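Local coordinates for protein racemase (Pseudovibrio sp. JE062, PDB 3MKC) that has no established function here but belongs to the enolase superfamily, pairing an N-terminal capping domain with a modified TIM-barrel domain, at residues 113-118 / 128-133; 236-241 / 283-288; 287-292 / 319-324; 299-304 / 332-337; 325-330 / 372-377. One frame throughout, in Å; residues are numbered along the deposited sequence.

Contact 1 (113-118 / 128-133); sequences ALYDLA and QLLGGT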
# COMPACT_ATOMS: atom_id res chain seq x y z
N ALA A 113 -10.23 8.39 2.91
CA ALA A 113 -11.57 8.51 3.49
C ALA A 113 -12.52 9.33 2.61
O ALA A 113 -13.74 9.15 2.68
CB ALA A 113 -11.48 9.13 4.87
N LEU A 114 -11.98 10.22 1.80
CA LEU A 114 -12.82 11.03 0.92
C LEU A 114 -13.40 10.18 -0.20
O LEU A 114 -14.52 10.39 -0.63
CB LEU A 114 -12.04 12.21 0.34
CG LEU A 114 -11.70 13.30 1.36
CD1 LEU A 114 -10.86 14.37 0.69
CD2 LEU A 114 -12.99 13.89 1.93
N TYR A 115 -12.62 9.21 -0.67
CA TYR A 115 -13.11 8.34 -1.72
C TYR A 115 -14.27 7.51 -1.19
O TYR A 115 -15.23 7.22 -1.90
CB TYR A 115 -11.98 7.43 -2.22
CG TYR A 115 -11.07 8.14 -3.20
CD1 TYR A 115 -11.42 8.25 -4.55
CD2 TYR A 115 -9.91 8.78 -2.77
CE1 TYR A 115 -10.64 8.98 -5.43
CE2 TYR A 115 -9.12 9.52 -3.65
CZ TYR A 115 -9.50 9.61 -4.98
OH TYR A 115 -8.75 10.37 -5.85
N ASP A 116 -14.18 7.12 0.09
CA ASP A 116 -15.24 6.33 0.70
C ASP A 116 -16.47 7.21 0.88
O ASP A 116 -17.58 6.83 0.53
CB ASP A 116 -14.76 5.76 2.04
CG ASP A 116 -15.72 4.73 2.62
OD1 ASP A 116 -16.35 3.99 1.84
OD2 ASP A 116 -15.82 4.65 3.86
N LEU A 117 -16.26 8.41 1.43
CA LEU A 117 -17.36 9.33 1.66
C LEU A 117 -18.03 9.79 0.36
O LEU A 117 -19.25 9.71 0.23
CB LEU A 117 -16.87 10.54 2.45
CG LEU A 117 -17.88 11.65 2.71
CD1 LEU A 117 -19.18 11.07 3.29
CD2 LEU A 117 -17.27 12.67 3.67
N ALA A 118 -17.24 10.27 -0.59
CA ALA A 118 -17.78 10.75 -1.87
C ALA A 118 -18.58 9.67 -2.58
O ALA A 118 -19.62 9.93 -3.18
CB ALA A 118 -16.65 11.24 -2.77
N GLN A 128 -15.04 3.83 -9.53
CA GLN A 128 -15.71 4.56 -10.60
C GLN A 128 -15.38 6.05 -10.50
O GLN A 128 -15.29 6.74 -11.51
CB GLN A 128 -17.22 4.34 -10.56
CG GLN A 128 -17.59 2.88 -10.78
CD GLN A 128 -19.06 2.68 -11.07
OE1 GLN A 128 -19.91 3.39 -10.54
NE2 GLN A 128 -19.37 1.70 -11.91
N LEU A 129 -15.17 6.53 -9.28
CA LEU A 129 -14.81 7.93 -9.09
C LEU A 129 -13.38 8.12 -9.62
O LEU A 129 -12.99 9.21 -10.01
CB LEU A 129 -14.86 8.32 -7.60
CG LEU A 129 -16.23 8.27 -6.92
CD1 LEU A 129 -16.09 8.74 -5.46
CD2 LEU A 129 -17.22 9.15 -7.66
N LEU A 130 -12.61 7.04 -9.63
CA LEU A 130 -11.23 7.09 -10.14
C LEU A 130 -11.16 6.87 -11.65
O LEU A 130 -10.07 6.82 -12.22
CB LEU A 130 -10.35 6.07 -9.42
CG LEU A 130 -9.90 6.43 -8.00
CD1 LEU A 130 -9.47 5.19 -7.25
CD2 LEU A 130 -8.77 7.45 -8.07
N GLY A 131 -12.31 6.73 -12.30
CA GLY A 131 -12.31 6.56 -13.75
C GLY A 131 -12.96 5.32 -14.33
O GLY A 131 -13.12 5.21 -15.54
N GLY A 132 -13.35 4.38 -13.47
CA GLY A 132 -13.97 3.17 -13.97
C GLY A 132 -12.92 2.16 -14.37
O GLY A 132 -11.72 2.38 -14.20
N THR A 133 -13.35 1.03 -14.92
CA THR A 133 -12.40 0.00 -15.31
C THR A 133 -12.89 -0.79 -16.51
O THR A 133 -14.07 -0.79 -16.82
CB THR A 133 -12.16 -1.00 -14.16
OG1 THR A 133 -11.17 -1.97 -14.55
CG2 THR A 133 -13.44 -1.74 -13.82
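In the N-terminal capping domain, the long helix 102-122 is followed closely by the short helix 126-129, and the two are packed together by Tyr115 and Ala118 on one side and Leu129 and Leu130 on the other. The two leucines divide the work. Leu129 brings its CD1 methyl against Ala118 CB, 3.7 Å away, and the same methyl lies 4.0 Å from the carbonyl O of Tyr115. Leu130 instead meets the phenol, its CD2 sitting 3.6 Å from Tyr115 CE1 and 3.7 Å from Tyr115 OH, while the side chains cross at about a right angle and the methyl approaches the ring obliquely. With its CG set beside the backbone N (chi1 -81°), the tyrosine leans off the helix so that the CE1 side of the ring and the hydroxyl reach Leu130.

The short helix ends just after the two leucines. Gly131 takes a positive phi of 122° and closes it in a Schellman motif, Gly131 N bonding back to Gln128 O at 3.1 Å. The contact itself is apolar and buried. At its edge the hydroxyl of Tyr115 is hydrogen-bonded to Thr295 OG1 on the barrel helix 293-306, and the Tyr115 side chain also touches Ile83 of helix 83-93.

Contact 2 (236-241 / 283-288); sequences FAEATL and LLQSDY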
# COMPACT_ATOMS: atom_id res chain seq x y z
N PHE A 236 10.43 -9.85 -9.15
CA PHE A 236 11.17 -8.65 -8.79
C PHE A 236 12.03 -8.77 -7.55
O PHE A 236 11.91 -9.73 -6.78
CB PHE A 236 10.24 -7.42 -8.71
CG PHE A 236 9.27 -7.39 -7.53
CD1 PHE A 236 9.70 -7.62 -6.23
CD2 PHE A 236 7.95 -7.00 -7.74
CE1 PHE A 236 8.83 -7.45 -5.14
CE2 PHE A 236 7.07 -6.82 -6.66
CZ PHE A 236 7.51 -7.05 -5.36
N ALA A 237 12.92 -7.79 -7.38
CA ALA A 237 13.82 -7.74 -6.24
C ALA A 237 13.48 -6.46 -5.47
O ALA A 237 13.75 -5.36 -5.95
CB ALA A 237 15.25 -7.71 -6.71
N GLU A 238 12.89 -6.64 -4.30
CA GLU A 238 12.47 -5.52 -3.45
C GLU A 238 13.41 -5.23 -2.28
O GLU A 238 14.00 -6.13 -1.71
CB GLU A 238 11.08 -5.83 -2.89
CG GLU A 238 10.58 -4.86 -1.84
CD GLU A 238 9.22 -5.26 -1.30
OE1 GLU A 238 8.44 -5.85 -2.07
OE2 GLU A 238 8.94 -4.97 -0.12
N ALA A 239 13.52 -3.95 -1.93
CA ALA A 239 14.36 -3.53 -0.82
C ALA A 239 15.75 -4.16 -0.85
O ALA A 239 16.20 -4.76 0.12
CB ALA A 239 13.66 -3.86 0.49
N THR A 240 16.41 -4.03 -1.99
CA THR A 240 17.75 -4.58 -2.15
C THR A 240 18.76 -3.64 -1.50
O THR A 240 19.54 -4.05 -0.64
CB THR A 240 18.11 -4.73 -3.64
OG1 THR A 240 17.90 -3.48 -4.30
CG2 THR A 240 17.26 -5.80 -4.30
N LEU A 241 18.72 -2.37 -1.89
CA LEU A 241 19.65 -1.39 -1.35
C LEU A 241 18.93 -0.43 -0.42
O LEU A 241 17.71 -0.46 -0.30
CB LEU A 241 20.32 -0.62 -2.48
CG LEU A 241 21.24 -1.50 -3.34
CD1 LEU A 241 21.71 -0.73 -4.58
CD2 LEU A 241 22.41 -1.95 -2.50
N LEU A 283 9.73 -0.70 -10.94
CA LEU A 283 8.47 -0.72 -10.22
C LEU A 283 8.51 0.14 -8.96
O LEU A 283 9.49 0.13 -8.23
CB LEU A 283 8.17 -2.18 -9.87
CG LEU A 283 6.82 -2.65 -9.33
CD1 LEU A 283 6.61 -4.11 -9.72
CD2 LEU A 283 6.78 -2.46 -7.82
N LEU A 284 7.42 0.86 -8.72
CA LEU A 284 7.28 1.73 -7.55
C LEU A 284 6.32 1.10 -6.54
O LEU A 284 5.29 0.55 -6.92
CB LEU A 284 6.74 3.09 -7.96
CG LEU A 284 7.63 3.90 -8.91
CD1 LEU A 284 6.85 5.10 -9.40
CD2 LEU A 284 8.91 4.34 -8.19
N GLN A 285 6.64 1.23 -5.26
CA GLN A 285 5.81 0.66 -4.22
C GLN A 285 5.23 1.68 -3.23
O GLN A 285 4.93 1.34 -2.08
CB GLN A 285 6.61 -0.41 -3.46
CG GLN A 285 7.15 -1.49 -4.40
CD GLN A 285 7.99 -2.54 -3.70
OE1 GLN A 285 8.90 -2.22 -2.95
NE2 GLN A 285 7.68 -3.81 -3.96
N SER A 286 5.07 2.92 -3.69
CA SER A 286 4.50 3.98 -2.86
C SER A 286 3.23 3.45 -2.19
O SER A 286 2.36 2.87 -2.84
CB SER A 286 4.18 5.20 -3.73
OG SER A 286 5.33 5.58 -4.46
N ASP A 287 3.12 3.68 -0.88
CA ASP A 287 2.00 3.17 -0.07
C ASP A 287 0.75 4.05 -0.01
O ASP A 287 0.84 5.27 0.12
CB ASP A 287 2.52 2.92 1.35
CG ASP A 287 1.58 2.07 2.18
OD1 ASP A 287 0.36 2.26 2.11
OD2 ASP A 287 2.10 1.22 2.93
N TYR A 288 -0.42 3.41 -0.07
CA TYR A 288 -1.71 4.10 -0.00
C TYR A 288 -1.81 5.03 1.19
O TYR A 288 -2.25 6.17 1.07
CB TYR A 288 -2.85 3.08 0.13
CG TYR A 288 -2.90 2.02 -0.94
CD1 TYR A 288 -3.59 2.23 -2.13
CD2 TYR A 288 -2.25 0.80 -0.75
CE1 TYR A 288 -3.63 1.24 -3.11
CE2 TYR A 288 -2.29 -0.19 -1.72
CZ TYR A 288 -2.98 0.04 -2.91
OH TYR A 288 -2.99 -0.92 -3.89
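The flat amide of Gln285 stands almost square to both the Phe236 ring and the Glu238 carboxylate. The ring and amide planes are 83° apart, and the carboxylate and amide planes 90°. Both partners of the ring come to it obliquely: Gln285 NE2 lies 3.5 Å from CZ, while the CD1 methyl of Leu283 lies 3.8 Å from Phe236 CD2, further back along the ring. The amide nitrogen thus has the ring and the acid as neighbours. It gives Glu238 OE1 a weak, bent hydrogen bond of 2.9 Å, with an angle of 150° at the hydrogen, while the amide oxygen OE1 of Gln285 rests 3.3 Å from Glu238 CG.

Both polar side chains are extended beyond CG, which lets them span the gap between strands that are not hydrogen-bonded partners. The stronger partner of Glu238 OE1 is Lys177, which makes a salt bridge to it; the glutamine is a second, lesser grip on the same oxygen. Glu238 OE2 in turn lies near Asp211 OD2, at the end of the adjoining strand 207-211.

Side chains directed inward from strands 236-238 and 283-284, with strand 261-262 between them, make up the lining of a TIM-barrel interior. Acids at the ends of successive strands are consistent with the place where enolase superfamily relatives hold a divalent metal ion.

Contact 3 (287-292 / 319-324); sequences DYNRCG and GITSAA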
# COMPACT_ATOMS: atom_id res chain seq x y z
N ASP A 287 3.12 3.68 -0.88
CA ASP A 287 2.00 3.17 -0.07
C ASP A 287 0.75 4.05 -0.01
O ASP A 287 0.84 5.27 0.12
CB ASP A 287 2.52 2.92 1.35
CG ASP A 287 1.58 2.07 2.18
OD1 ASP A 287 0.36 2.26 2.11
OD2 ASP A 287 2.10 1.22 2.93
N TYR A 288 -0.42 3.41 -0.07
CA TYR A 288 -1.71 4.10 -0.00
C TYR A 288 -1.81 5.03 1.19
O TYR A 288 -2.25 6.17 1.07
CB TYR A 288 -2.85 3.08 0.13
CG TYR A 288 -2.90 2.02 -0.94
CD1 TYR A 288 -3.59 2.23 -2.13
CD2 TYR A 288 -2.25 0.80 -0.75
CE1 TYR A 288 -3.63 1.24 -3.11
CE2 TYR A 288 -2.29 -0.19 -1.72
CZ TYR A 288 -2.98 0.04 -2.91
OH TYR A 288 -2.99 -0.92 -3.89
N ASN A 289 -1.43 4.52 2.35
CA ASN A 289 -1.55 5.28 3.58
C ASN A 289 -0.31 6.06 3.98
O ASN A 289 -0.19 6.49 5.14
CB ASN A 289 -1.97 4.33 4.72
CG ASN A 289 -1.07 3.12 4.84
OD1 ASN A 289 0.15 3.25 5.01
ND2 ASN A 289 -1.66 1.92 4.74
N ARG A 290 0.60 6.26 3.03
CA ARG A 290 1.82 7.01 3.30
C ARG A 290 2.09 8.13 2.30
O ARG A 290 2.33 9.27 2.69
CB ARG A 290 3.05 6.08 3.27
CG ARG A 290 3.17 5.07 4.40
CD ARG A 290 4.34 4.13 4.12
NE ARG A 290 5.64 4.82 4.13
CZ ARG A 290 6.33 5.09 5.23
NH1 ARG A 290 5.87 4.72 6.41
NH2 ARG A 290 7.49 5.73 5.14
N CYS A 291 2.04 7.78 1.02
CA CYS A 291 2.40 8.71 -0.05
C CYS A 291 1.47 9.81 -0.51
O CYS A 291 1.88 10.63 -1.32
CB CYS A 291 2.82 7.91 -1.29
SG CYS A 291 1.42 7.32 -2.26
N GLY A 292 0.24 9.84 0.00
CA GLY A 292 -0.68 10.87 -0.43
C GLY A 292 -2.02 10.28 -0.84
O GLY A 292 -2.83 10.94 -1.47
N GLY A 319 -8.03 -3.87 6.89
CA GLY A 319 -8.97 -4.07 5.81
C GLY A 319 -9.33 -2.79 5.09
O GLY A 319 -9.84 -2.82 3.97
N ILE A 320 -9.06 -1.65 5.72
CA ILE A 320 -9.36 -0.37 5.11
C ILE A 320 -8.49 -0.14 3.87
O ILE A 320 -8.97 0.25 2.81
CB ILE A 320 -9.15 0.79 6.10
CG1 ILE A 320 -10.08 0.60 7.31
CG2 ILE A 320 -9.45 2.12 5.42
CD1 ILE A 320 -9.97 1.71 8.35
N THR A 321 -7.19 -0.38 4.02
CA THR A 321 -6.27 -0.20 2.91
C THR A 321 -6.44 -1.32 1.88
O THR A 321 -6.32 -1.08 0.67
CB THR A 321 -4.81 -0.15 3.41
OG1 THR A 321 -4.65 1.00 4.24
CG2 THR A 321 -3.83 -0.07 2.24
N SER A 322 -6.74 -2.54 2.33
CA SER A 322 -6.94 -3.64 1.39
C SER A 322 -8.10 -3.32 0.45
O SER A 322 -8.07 -3.68 -0.73
CB SER A 322 -7.23 -4.95 2.13
OG SER A 322 -6.04 -5.50 2.68
N ALA A 323 -9.12 -2.63 0.96
CA ALA A 323 -10.27 -2.27 0.15
C ALA A 323 -9.84 -1.23 -0.89
O ALA A 323 -10.19 -1.33 -2.08
CB ALA A 323 -11.38 -1.70 1.02
N ALA A 324 -9.09 -0.23 -0.45
CA ALA A 324 -8.63 0.82 -1.35
C ALA A 324 -7.76 0.20 -2.44
O ALA A 324 -7.84 0.60 -3.60
CB ALA A 324 -7.82 1.87 -0.58
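Two first torsions bring Asn289 and Thr321 together. In Asn289, CG stands between the backbone N and the carbonyl carbon (chi1 52°), which turns the amide toward helix 319-331; in Thr321, OG1 lies beside its own backbone N while CG2 stands anti to it, and the two branches thereby serve different neighbours. The hydroxyl takes the amide: Asn289 ND2 donates to Thr321 OG1 over 3.2 Å, nearly straight at 160°, with the oxygen practically in the amide plane. The methyl takes the aromatic ring, Thr321 CG2 resting obliquely 3.5 Å from Tyr288 CD2. Across the ring from CD2, Tyr288 CE1 lies 4.3 Å from the carbonyl O of Ala324, one turn on in the helix.

The asparagine is presented by a tightly wound loop. Asp287 OD1 accepts from Asn289 N at 2.9 Å, an Asx turn in which the donor comes to the anti side and well out of the carboxylate plane. Asp287 O is gripped by two backbone donors, Arg290 N at 3.1 Å and Cys291 N at 2.9 Å, which curl the chain back on itself. Thr321 OG1 has its stronger partner in Glu47 OE2, and Arg290 forms a salt bridge with Asp49, so residues of the capping domain close over this end.

This loop, leaving strand 283-284 and touching the start of a barrel helix under the capping domain, probably lies at the active-site end of the barrel, as in enolase superfamily relatives. The side chain of Asp287 touches His314, consistent with the His-Asp pair of mandelate racemase relatives.

Contact 4 (299-304 / 332-337); sequences RITEMA and VGNAPY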
# COMPACT_ATOMS: atom_id res chain seq x y z
N ARG A 299 -1.74 10.01 -9.72
CA ARG A 299 -0.77 10.84 -10.44
C ARG A 299 0.52 10.07 -10.63
O ARG A 299 1.14 10.12 -11.70
CB ARG A 299 -0.49 12.14 -9.68
CG ARG A 299 -1.60 13.17 -9.87
CD ARG A 299 -1.22 14.51 -9.29
NE ARG A 299 -1.28 14.51 -7.83
CZ ARG A 299 -2.22 15.15 -7.12
NH1 ARG A 299 -3.17 15.83 -7.74
NH2 ARG A 299 -2.19 15.14 -5.80
N ILE A 300 0.93 9.37 -9.59
CA ILE A 300 2.14 8.58 -9.62
C ILE A 300 2.08 7.48 -10.68
O ILE A 300 3.04 7.25 -11.41
CB ILE A 300 2.40 7.94 -8.25
CG1 ILE A 300 2.75 9.03 -7.24
CG2 ILE A 300 3.48 6.87 -8.36
CD1 ILE A 300 2.86 8.52 -5.81
N THR A 301 0.93 6.81 -10.77
CA THR A 301 0.81 5.73 -11.73
C THR A 301 0.75 6.18 -13.18
O THR A 301 1.32 5.53 -14.06
CB THR A 301 -0.42 4.86 -11.41
OG1 THR A 301 -0.33 4.39 -10.06
CG2 THR A 301 -0.48 3.65 -12.34
N GLU A 302 0.06 7.29 -13.45
CA GLU A 302 -0.04 7.77 -14.82
C GLU A 302 1.34 8.21 -15.27
O GLU A 302 1.69 8.04 -16.43
CB GLU A 302 -1.07 8.90 -14.92
CG GLU A 302 -2.49 8.43 -14.57
CD GLU A 302 -3.59 9.42 -14.93
OE1 GLU A 302 -3.34 10.65 -14.99
OE2 GLU A 302 -4.73 8.97 -15.15
N MSE A 303 2.12 8.77 -14.35
CA MSE A 303 3.48 9.20 -14.67
C MSE A 303 4.32 7.96 -14.92
O MSE A 303 5.14 7.90 -15.84
CB MSE A 303 4.07 10.00 -13.50
CG MSE A 303 5.60 10.25 -13.59
SE MSE A 303 6.39 11.34 -12.22
CE MSE A 303 5.88 10.31 -10.73
N ALA A 304 4.11 6.95 -14.07
CA ALA A 304 4.84 5.70 -14.18
C ALA A 304 4.57 5.04 -15.52
O ALA A 304 5.50 4.64 -16.22
CB ALA A 304 4.44 4.77 -13.04
N VAL A 332 -6.91 2.27 -11.48
CA VAL A 332 -5.60 2.91 -11.63
C VAL A 332 -4.44 1.99 -11.97
O VAL A 332 -3.58 2.35 -12.78
CB VAL A 332 -5.24 3.67 -10.34
CG1 VAL A 332 -4.00 4.53 -10.55
CG2 VAL A 332 -6.43 4.51 -9.88
N GLY A 333 -4.40 0.82 -11.34
CA GLY A 333 -3.33 -0.13 -11.56
C GLY A 333 -2.86 -0.32 -12.99
O GLY A 333 -3.67 -0.41 -13.92
N ASN A 334 -1.55 -0.38 -13.18
CA ASN A 334 -0.97 -0.56 -14.50
C ASN A 334 -0.12 -1.82 -14.58
O ASN A 334 0.59 -2.04 -15.56
CB ASN A 334 -0.13 0.66 -14.90
CG ASN A 334 1.19 0.73 -14.15
OD1 ASN A 334 1.45 -0.04 -13.23
ND2 ASN A 334 2.04 1.68 -14.53
N ALA A 335 -0.22 -2.66 -13.54
CA ALA A 335 0.56 -3.89 -13.48
C ALA A 335 -0.31 -5.14 -13.35
O ALA A 335 -1.48 -5.05 -13.01
CB ALA A 335 1.55 -3.82 -12.32
N PRO A 336 0.27 -6.33 -13.61
CA PRO A 336 -0.48 -7.59 -13.52
C PRO A 336 -0.96 -7.93 -12.11
O PRO A 336 -1.96 -8.63 -11.94
CB PRO A 336 0.53 -8.64 -14.01
CG PRO A 336 1.50 -7.85 -14.84
CD PRO A 336 1.65 -6.57 -14.06
N TYR A 337 -0.23 -7.46 -11.11
CA TYR A 337 -0.57 -7.74 -9.72
C TYR A 337 -0.46 -6.48 -8.86
O TYR A 337 -0.02 -5.43 -9.34
CB TYR A 337 0.38 -8.79 -9.14
CG TYR A 337 0.59 -10.00 -10.02
CD1 TYR A 337 -0.44 -10.91 -10.25
CD2 TYR A 337 1.84 -10.26 -10.60
CE1 TYR A 337 -0.25 -12.04 -11.04
CE2 TYR A 337 2.05 -11.38 -11.39
CZ TYR A 337 1.00 -12.27 -11.61
OH TYR A 337 1.19 -13.39 -12.38
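Thr301, on the barrel helix 293-306, is the residue that both Val332 and Asn334 press against. Its CG2 methyl lies 3.4 Å from the carbonyl O of Val332 and 3.8 Å from Asn334 CG, while its CB meets the CG1 branch of Val332 at 3.7 Å. The valine branch comes in beside the threonine's CB and hydroxyl, whereas the asparagine approaches the far methyl, and in both pairs the side chains run at a slant to one another. One turn further on, Ala304 CB adds a looser touch, 4.2 Å from Asn334 ND2. Across the two segments, then, these are van der Waals contacts, and the polar side-chain atoms of Thr301 and Asn334 are bonded elsewhere.

The second shell fixes them. Thr301 OG1 is hydrogen-bonded to Leu297 O in the preceding helical turn and also to Tyr328 OH, which keeps the methyl facing the loop. Asn334 carries CG between its backbone N and carbonyl carbon (chi1 73°), and this posture delivers the amide to the end of helix 293-306 and the chain that leads into strand 310-311: ND2 is hydrogen-bonded to Thr305 OG1 and Val309 O, and OD1 accepts from Val311 N. Gripped at both ends, the amide can hardly rotate, and it serves Thr301 and Ala304 as a fixed wall.

Further out, helix 268-277 packs against Arg299, Ile300 and Met303 (selenomethionine in the model), while strand 310-311 touches Thr301 and Ala304. Helix 293-306 therefore lies between its sister helix and the chain leaving helix 319-331 on its way to strand 339-340, in the usual alternation of a TIM barrel.

Contact 5 (325-330 / 372-377); sequences AIHYQF and PGLGID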
# COMPACT_ATOMS: atom_id res chain seq x y z
N ALA A 325 -6.97 -0.80 -2.06
CA ALA A 325 -6.07 -1.49 -2.99
C ALA A 325 -6.82 -2.16 -4.14
O ALA A 325 -6.37 -2.15 -5.28
CB ALA A 325 -5.22 -2.52 -2.24
N ILE A 326 -7.96 -2.77 -3.84
CA ILE A 326 -8.73 -3.41 -4.89
C ILE A 326 -9.30 -2.36 -5.83
O ILE A 326 -9.29 -2.52 -7.06
CB ILE A 326 -9.89 -4.26 -4.31
CG1 ILE A 326 -9.31 -5.47 -3.57
CG2 ILE A 326 -10.82 -4.72 -5.43
CD1 ILE A 326 -10.34 -6.31 -2.83
N HIS A 327 -9.81 -1.26 -5.27
CA HIS A 327 -10.37 -0.21 -6.09
C HIS A 327 -9.26 0.41 -6.93
O HIS A 327 -9.47 0.76 -8.09
CB HIS A 327 -11.05 0.84 -5.21
CG HIS A 327 -12.38 0.40 -4.69
ND1 HIS A 327 -13.57 0.75 -5.28
CD2 HIS A 327 -12.71 -0.38 -3.63
CE1 HIS A 327 -14.57 0.21 -4.62
NE2 HIS A 327 -14.08 -0.49 -3.61
N TYR A 328 -8.09 0.53 -6.32
CA TYR A 328 -6.92 1.06 -7.01
C TYR A 328 -6.56 0.20 -8.22
O TYR A 328 -6.44 0.70 -9.35
CB TYR A 328 -5.71 1.10 -6.06
CG TYR A 328 -4.40 1.31 -6.79
CD1 TYR A 328 -3.98 2.58 -7.14
CD2 TYR A 328 -3.64 0.21 -7.22
CE1 TYR A 328 -2.83 2.77 -7.92
CE2 TYR A 328 -2.50 0.39 -7.99
CZ TYR A 328 -2.10 1.67 -8.34
OH TYR A 328 -1.00 1.85 -9.15
N GLN A 329 -6.42 -1.10 -8.01
CA GLN A 329 -6.04 -1.99 -9.10
C GLN A 329 -7.03 -1.99 -10.25
O GLN A 329 -6.65 -2.13 -11.41
CB GLN A 329 -5.81 -3.42 -8.61
CG GLN A 329 -5.17 -4.33 -9.66
CD GLN A 329 -3.71 -3.99 -9.92
OE1 GLN A 329 -3.22 -2.94 -9.51
NE2 GLN A 329 -3.01 -4.87 -10.63
N PHE A 330 -8.31 -1.83 -9.95
CA PHE A 330 -9.31 -1.82 -11.01
C PHE A 330 -9.27 -0.57 -11.88
O PHE A 330 -9.28 -0.66 -13.11
CB PHE A 330 -10.72 -1.96 -10.42
CG PHE A 330 -11.19 -3.38 -10.32
CD1 PHE A 330 -11.54 -4.09 -11.47
CD2 PHE A 330 -11.25 -4.03 -9.09
CE1 PHE A 330 -11.94 -5.42 -11.40
CE2 PHE A 330 -11.65 -5.37 -9.01
CZ PHE A 330 -12.00 -6.06 -10.17
N PRO A 372 -20.98 1.13 -2.56
CA PRO A 372 -20.59 2.54 -2.70
C PRO A 372 -19.29 2.78 -1.96
O PRO A 372 -18.97 2.05 -1.02
CB PRO A 372 -21.76 3.28 -2.05
CG PRO A 372 -22.93 2.38 -2.32
CD PRO A 372 -22.34 1.02 -2.01
N GLY A 373 -18.54 3.80 -2.37
CA GLY A 373 -17.28 4.09 -1.71
C GLY A 373 -16.32 2.91 -1.67
O GLY A 373 -16.17 2.19 -2.66
N LEU A 374 -15.66 2.71 -0.53
CA LEU A 374 -14.71 1.62 -0.39
C LEU A 374 -15.36 0.31 0.02
O LEU A 374 -14.70 -0.72 0.11
CB LEU A 374 -13.62 2.00 0.62
CG LEU A 374 -12.67 3.10 0.12
CD1 LEU A 374 -11.67 3.44 1.21
CD2 LEU A 374 -11.95 2.62 -1.13
N GLY A 375 -16.66 0.36 0.28
CA GLY A 375 -17.39 -0.84 0.66
C GLY A 375 -16.94 -1.47 1.96
O GLY A 375 -16.71 -2.68 2.04
N ILE A 376 -16.80 -0.65 3.00
CA ILE A 376 -16.39 -1.16 4.29
C ILE A 376 -16.99 -0.36 5.43
O ILE A 376 -17.47 0.76 5.24
CB ILE A 376 -14.86 -1.11 4.47
CG1 ILE A 376 -14.36 0.31 4.17
CG2 ILE A 376 -14.18 -2.15 3.59
CD1 ILE A 376 -12.87 0.49 4.40
N ASP A 377 -16.97 -0.96 6.61
CA ASP A 377 -17.47 -0.29 7.80
C ASP A 377 -16.74 -0.83 9.02
O ASP A 377 -16.25 -1.97 9.02
CB ASP A 377 -18.97 -0.49 7.95
CG ASP A 377 -19.65 0.65 8.68
OD1 ASP A 377 -18.93 1.57 9.15
OD2 ASP A 377 -20.89 0.65 8.79
O HOH W 1 -17.05 -0.78 -2.78
O HOH W 2 -14.85 -2.68 -1.77
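Two waters meet His327 NE2 in the plane of the imidazole, and each carries the ring on to a backbone carbonyl of the 372-377 turn. Water 1 accepts a weak bond from His327 NE2 at 3.1 Å and donates to Gly373 O. Water 2 lies 3.0 Å from His327 NE2 and donates a short 2.7 Å bond to Leu374 O. On the other side of the ring, ND1 is hydrogen-bonded to the backbone N of Tyr127. An acceptor at ND1 and a donor at NE2 are consistent with a neutral imidazole protonated on NE2, and polar partners at both nitrogens would hold its rotation.

Direct contact fills in around the waters. Gly373 O stands obliquely to the ring, 3.2 Å from His327 CE1, and the CD2 methyl of Leu374 packs 4.0 Å from the CD2 carbon of His327. Setting CG beside the backbone N (chi1 -76°) carries the imidazole out from helix 319-331 to the carbonyls of the turn.

The turn is a type II' beta turn from Pro372 to Gly375, closed by Gly375 N to Pro372 O at 3.1 Å. Gly373 takes its positive phi, 56°, at the position where glycine is most at ease. Leu374 N is held by Asp116 OD1 of the capping-domain helix 102-122, and both His327 and Leu374 touch Ala126 on helix 126-129.

A tight turn in the C-terminal chain is thus fitted, partly through ordered water, between a TIM-barrel helix and the helices of the capping domain, a junction of the two domains of the enolase fold.

From the N terminus, contact 1 closes first, a short loop within the capping domain. Contact 2 then bridges one intervening strand of the barrel, and its second segment runs directly into contact 3, with Asp287 and Tyr288 common to both. Contacts 3 and 4 cross, their segments alternating along the chain from the loop before helix 293-306 to the loop after helix 319-331; contact 4 also crosses contact 5, which leaves helix 319-331 for the C-terminal turn. Contact 5 returns to contact 1, their centres 8 Å apart, joined through Asp116 to Leu374 and Thr133 to Phe330. Contacts 1 and 2 stand on opposite sides of the chain's centre, with contacts 3 and 4 between them in the barrel.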